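Local coordinates for protein UDP-N-Acetylenolpyruvylglucosamine Reductase (Thermus caldophilus, PDB 2GQT) that reduces UDP-N-acetylenolpyruvylglucosamine to UDP-N-acetylmuramate with the help of bound FAD, a step in building the bacterial cell wall, at residues Y72-W77 with A92-S97; W26-R31 with K35-A40. All coordinates share one frame; numbering follows the deposited sequence.

Interaction 1. Residues Y72-W77 with A92-S97; sequences YDLKGW and ARAGLS
Leu74 and Ala94 bring the two backbones nearest, their CA atoms 8.5 Å apart, where a type I turn from Asp73 to Gly76 faces the end of helix 84-93 and the start of strand 96-97. No hydrogen bond links the segments; side-chain packing does the joining, aliphatic for Leu74, Ala94 and Leu96. Leu74 CD1 meets the methyl CB of Ala94 at 3.9 Å, while Leu74 CB lies 4.1 Å from CD1 of Leu96. Lys75 crosses Leu96 at about a right angle: the bend at the end of its chain (chi4 -60°) brings NZ across both leucine methyls, 3.7 Å from Leu96 CD2, with CE near CD1. Lysine suits this exposed edge because a long, flexible chain can lay its last carbon and its ammonium over the leucine in van der Waals contact. Leu96, buried, also packs on Leu169 and Glu171 of strand 161-171, and Leu74 reaches Leu87 of helix 84-93.

The turn is held from within: Asp73 OD1 accepts from Lys75 N at 3.0 Å, the donor lying above the carboxylate plane. Gly95, lacking a side chain, takes the positive phi that ends the helix. An Asx turn superposed on a type I turn thus packs against a helix C-terminus closed by a Schellman motif, within the FAD-binding domain.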
# COMPACT_ATOMS: atom_id res chain seq x y z
N TYR A 72 -13.15 -9.06 9.98
CA TYR A 72 -13.66 -7.70 9.95
C TYR A 72 -15.16 -7.64 10.18
O TYR A 72 -15.90 -8.59 9.89
CB TYR A 72 -13.32 -7.00 8.61
CG TYR A 72 -14.01 -7.63 7.42
CD1 TYR A 72 -15.22 -7.13 6.93
CD2 TYR A 72 -13.46 -8.75 6.78
CE1 TYR A 72 -15.86 -7.71 5.85
CE2 TYR A 72 -14.10 -9.34 5.70
CZ TYR A 72 -15.30 -8.81 5.24
OH TYR A 72 -15.93 -9.39 4.16
N ASP A 73 -15.59 -6.51 10.71
CA ASP A 73 -17.00 -6.16 10.80
C ASP A 73 -17.05 -4.68 10.43
O ASP A 73 -16.43 -3.87 11.11
CB ASP A 73 -17.48 -6.39 12.24
CG ASP A 73 -18.97 -6.14 12.43
OD1 ASP A 73 -19.57 -5.35 11.69
OD2 ASP A 73 -19.55 -6.75 13.36
N LEU A 74 -17.76 -4.32 9.36
CA LEU A 74 -17.81 -2.91 8.94
C LEU A 74 -18.29 -1.95 10.02
O LEU A 74 -17.93 -0.78 10.03
CB LEU A 74 -18.69 -2.73 7.72
CG LEU A 74 -18.15 -3.25 6.39
CD1 LEU A 74 -19.27 -3.21 5.38
CD2 LEU A 74 -16.94 -2.44 5.90
N LYS A 75 -19.12 -2.46 10.93
CA LYS A 75 -19.68 -1.64 12.00
C LYS A 75 -18.95 -1.88 13.32
O LYS A 75 -19.40 -1.42 14.38
CB LYS A 75 -21.18 -1.91 12.13
CG LYS A 75 -21.99 -1.42 10.93
CD LYS A 75 -23.46 -1.79 11.04
CE LYS A 75 -24.29 -1.16 9.93
NZ LYS A 75 -24.22 0.33 9.96
N GLY A 76 -17.83 -2.59 13.25
CA GLY A 76 -17.00 -2.85 14.43
C GLY A 76 -15.53 -2.80 14.08
O GLY A 76 -15.09 -1.93 13.33
N TRP A 77 -14.77 -3.74 14.62
CA TRP A 77 -13.34 -3.76 14.36
C TRP A 77 -13.03 -4.47 13.05
O TRP A 77 -13.64 -5.49 12.70
CB TRP A 77 -12.59 -4.41 15.52
CG TRP A 77 -12.53 -3.50 16.72
CD1 TRP A 77 -13.37 -3.50 17.79
CD2 TRP A 77 -11.60 -2.43 16.92
NE1 TRP A 77 -13.00 -2.50 18.67
CE2 TRP A 77 -11.93 -1.82 18.15
CE3 TRP A 77 -10.52 -1.92 16.18
CZ2 TRP A 77 -11.20 -0.75 18.67
CZ3 TRP A 77 -9.80 -0.85 16.69
CH2 TRP A 77 -10.15 -0.27 17.92
N ALA A 92 -20.17 -0.80 0.01
CA ALA A 92 -21.24 -0.57 -0.97
C ALA A 92 -22.40 -1.55 -0.76
O ALA A 92 -23.56 -1.14 -0.73
CB ALA A 92 -20.70 -0.67 -2.38
N ARG A 93 -22.09 -2.83 -0.60
CA ARG A 93 -23.11 -3.86 -0.38
C ARG A 93 -23.95 -3.57 0.86
O ARG A 93 -25.15 -3.87 0.88
CB ARG A 93 -22.46 -5.23 -0.23
CG ARG A 93 -21.97 -5.82 -1.52
CD ARG A 93 -21.26 -7.13 -1.29
NE ARG A 93 -20.53 -7.47 -2.50
CZ ARG A 93 -19.20 -7.52 -2.60
NH1 ARG A 93 -18.43 -7.30 -1.55
NH2 ARG A 93 -18.66 -7.80 -3.78
N ALA A 94 -23.32 -2.98 1.88
CA ALA A 94 -23.97 -2.69 3.15
C ALA A 94 -24.69 -1.35 3.15
O ALA A 94 -25.32 -0.99 4.15
CB ALA A 94 -22.96 -2.73 4.29
N GLY A 95 -24.59 -0.59 2.06
CA GLY A 95 -25.18 0.75 2.01
C GLY A 95 -24.45 1.68 2.95
O GLY A 95 -25.05 2.56 3.58
N LEU A 96 -23.13 1.49 3.05
CA LEU A 96 -22.29 2.32 3.90
C LEU A 96 -21.28 3.11 3.07
O LEU A 96 -20.46 2.55 2.33
CB LEU A 96 -21.58 1.47 4.95
CG LEU A 96 -22.52 0.87 6.00
CD1 LEU A 96 -21.77 -0.15 6.85
CD2 LEU A 96 -23.14 1.98 6.87
N SER A 97 -21.37 4.42 3.20
CA SER A 97 -20.54 5.35 2.45
C SER A 97 -19.34 5.81 3.26
O SER A 97 -19.40 5.94 4.49
CB SER A 97 -21.40 6.54 2.03
OG SER A 97 -20.66 7.50 1.31

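Interaction 2. Residues W26-R31 with K35-A40; sequences WTVETR and KRATEA
Trp26 sets its CG anti to the carbonyl carbon (chi1 -71°), and Arg36 sets its own anti to the backbone N (chi1 178°) and runs extended to NE, which brings the guanidinium to the six-membered end of the indole. Ring and guanidinium planes stand 74° apart. Trp26 CZ3 lies over one face of the guanidinium, 3.6 Å from Arg36 NH2, whereas Arg36 NE sits in the indole plane at its edge, 3.7 Å from CZ3. Beside them Ala37 CB approaches Trp26 CE3 obliquely at 3.8 Å and rests 3.7 Å from Val28 CG2; a small methyl fits where the helix comes close to the strand. Were Trp26 replaced by alanine, Ala37 would probably border a gap and the Arg36 guanidinium would be freer to turn, while Glu24 would lose its indole N-H donor.

At the other end the helix makes its own bond, Lys35 N to Arg31 O at 3.0 Å, and Lys35 CG lies 3.4 Å from that same oxygen. One water accepts weakly from both Arg31 NH2 and Lys35 NZ, two like charges 5.3 Å apart; Lys35 also forms a salt bridge with Glu32. The contact therefore combines a buried apolar centre with a cationic border formed by exposed Arg31 and Lys35, where water and a neighbouring carboxylate are likely to ease the repulsion.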
# COMPACT_ATOMS: atom_id res chain seq x y z
N TRP A 26 7.31 -14.21 8.58
CA TRP A 26 6.55 -14.67 9.74
C TRP A 26 5.07 -14.33 9.54
O TRP A 26 4.71 -13.16 9.49
CB TRP A 26 7.06 -13.93 10.99
CG TRP A 26 8.42 -14.35 11.42
CD1 TRP A 26 9.58 -14.26 10.71
CD2 TRP A 26 8.77 -14.94 12.68
NE1 TRP A 26 10.63 -14.77 11.45
CE2 TRP A 26 10.16 -15.19 12.66
CE3 TRP A 26 8.04 -15.28 13.82
CZ2 TRP A 26 10.83 -15.76 13.74
CZ3 TRP A 26 8.71 -15.85 14.90
CH2 TRP A 26 10.09 -16.09 14.85
N THR A 27 4.23 -15.35 9.41
CA THR A 27 2.79 -15.13 9.25
C THR A 27 2.12 -15.30 10.60
O THR A 27 2.11 -16.39 11.17
CB THR A 27 2.19 -16.08 8.18
OG1 THR A 27 2.89 -15.90 6.95
CG2 THR A 27 0.72 -15.77 7.95
N VAL A 28 1.60 -14.19 11.12
CA VAL A 28 1.06 -14.08 12.48
C VAL A 28 -0.46 -14.15 12.44
O VAL A 28 -1.08 -13.42 11.67
CB VAL A 28 1.50 -12.71 13.11
CG1 VAL A 28 0.69 -12.39 14.36
CG2 VAL A 28 3.00 -12.72 13.41
N GLU A 29 -1.06 -14.99 13.28
CA GLU A 29 -2.51 -15.15 13.31
C GLU A 29 -3.17 -14.70 14.61
O GLU A 29 -4.40 -14.57 14.67
CB GLU A 29 -2.89 -16.60 13.05
CG GLU A 29 -2.59 -17.06 11.63
CD GLU A 29 -3.12 -18.46 11.35
OE1 GLU A 29 -3.41 -19.20 12.31
OE2 GLU A 29 -3.25 -18.81 10.16
N THR A 30 -2.37 -14.46 15.65
CA THR A 30 -2.90 -14.16 16.98
C THR A 30 -2.09 -13.07 17.65
O THR A 30 -0.95 -12.78 17.26
CB THR A 30 -2.88 -15.40 17.91
OG1 THR A 30 -1.52 -15.73 18.23
CG2 THR A 30 -3.56 -16.60 17.26
N ARG A 31 -2.66 -12.49 18.70
CA ARG A 31 -1.96 -11.46 19.46
C ARG A 31 -0.68 -12.01 20.08
O ARG A 31 0.36 -11.35 20.08
CB ARG A 31 -2.87 -10.84 20.53
CG ARG A 31 -4.14 -10.18 19.99
CD ARG A 31 -4.75 -9.24 21.01
NE ARG A 31 -4.43 -9.65 22.37
CZ ARG A 31 -4.54 -8.88 23.45
NH1 ARG A 31 -4.98 -7.63 23.35
NH2 ARG A 31 -4.21 -9.37 24.63
N LYS A 35 3.24 -10.88 19.45
CA LYS A 35 4.17 -10.55 20.54
C LYS A 35 5.50 -11.28 20.37
O LYS A 35 6.56 -10.70 20.59
CB LYS A 35 3.54 -10.85 21.91
CG LYS A 35 2.48 -9.83 22.32
CD LYS A 35 1.51 -10.37 23.36
CE LYS A 35 1.93 -10.02 24.78
NZ LYS A 35 0.88 -10.44 25.74
N ARG A 36 5.42 -12.54 19.94
CA ARG A 36 6.61 -13.36 19.71
C ARG A 36 7.41 -12.92 18.48
O ARG A 36 8.63 -12.80 18.53
CB ARG A 36 6.24 -14.85 19.61
CG ARG A 36 7.41 -15.77 19.32
CD ARG A 36 6.95 -17.13 18.85
NE ARG A 36 7.94 -17.73 17.95
CZ ARG A 36 7.70 -18.73 17.11
NH1 ARG A 36 6.49 -19.28 17.04
NH2 ARG A 36 8.67 -19.19 16.34
N ALA A 37 6.72 -12.67 17.37
CA ALA A 37 7.37 -12.27 16.12
C ALA A 37 8.16 -10.97 16.27
O ALA A 37 9.19 -10.79 15.62
CB ALA A 37 6.34 -12.14 15.01
N THR A 38 7.69 -10.08 17.14
CA THR A 38 8.27 -8.74 17.29
C THR A 38 9.40 -8.67 18.33
O THR A 38 9.85 -7.59 18.69
CB THR A 38 7.21 -7.68 17.66
OG1 THR A 38 6.48 -8.10 18.82
CG2 THR A 38 6.26 -7.45 16.50
N GLU A 39 9.86 -9.83 18.80
CA GLU A 39 10.92 -9.89 19.81
C GLU A 39 12.30 -9.63 19.24
O GLU A 39 13.26 -9.40 19.99
CB GLU A 39 10.89 -11.24 20.53
CG GLU A 39 9.74 -11.38 21.52
CD GLU A 39 9.72 -12.75 22.19
OE1 GLU A 39 10.45 -13.65 21.73
OE2 GLU A 39 8.97 -12.91 23.17
N ALA A 40 12.41 -9.68 17.91
CA ALA A 40 13.63 -9.31 17.21
C ALA A 40 13.29 -8.29 16.12
O ALA A 40 12.11 -8.13 15.79
CB ALA A 40 14.28 -10.55 16.62
O HOH W 1 -1.86 -10.69 23.85

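Overall arrangement
Interactions 1 and 2 belong to the same FAD-binding domain but are separate packing sites, with centres 28 Å apart and nearest atoms about 10 Å apart. They follow each other in series: the strand-to-helix turn of interaction 2 is complete before strand 61-65 leads on to the loop of interaction 1. Strand 22-28 pairs with 61-65 in the mixed sheet, while strand 96-97 pairs with 161-171 in the antiparallel one, so each contact borders a different sheet. Both centres lie 21 Å from the centre of the chain, away from Arg152 and Cys199, the probable active-site residues. Interaction 2 comes within about 10 Å of bound FAD, measured from the Val28 side chain.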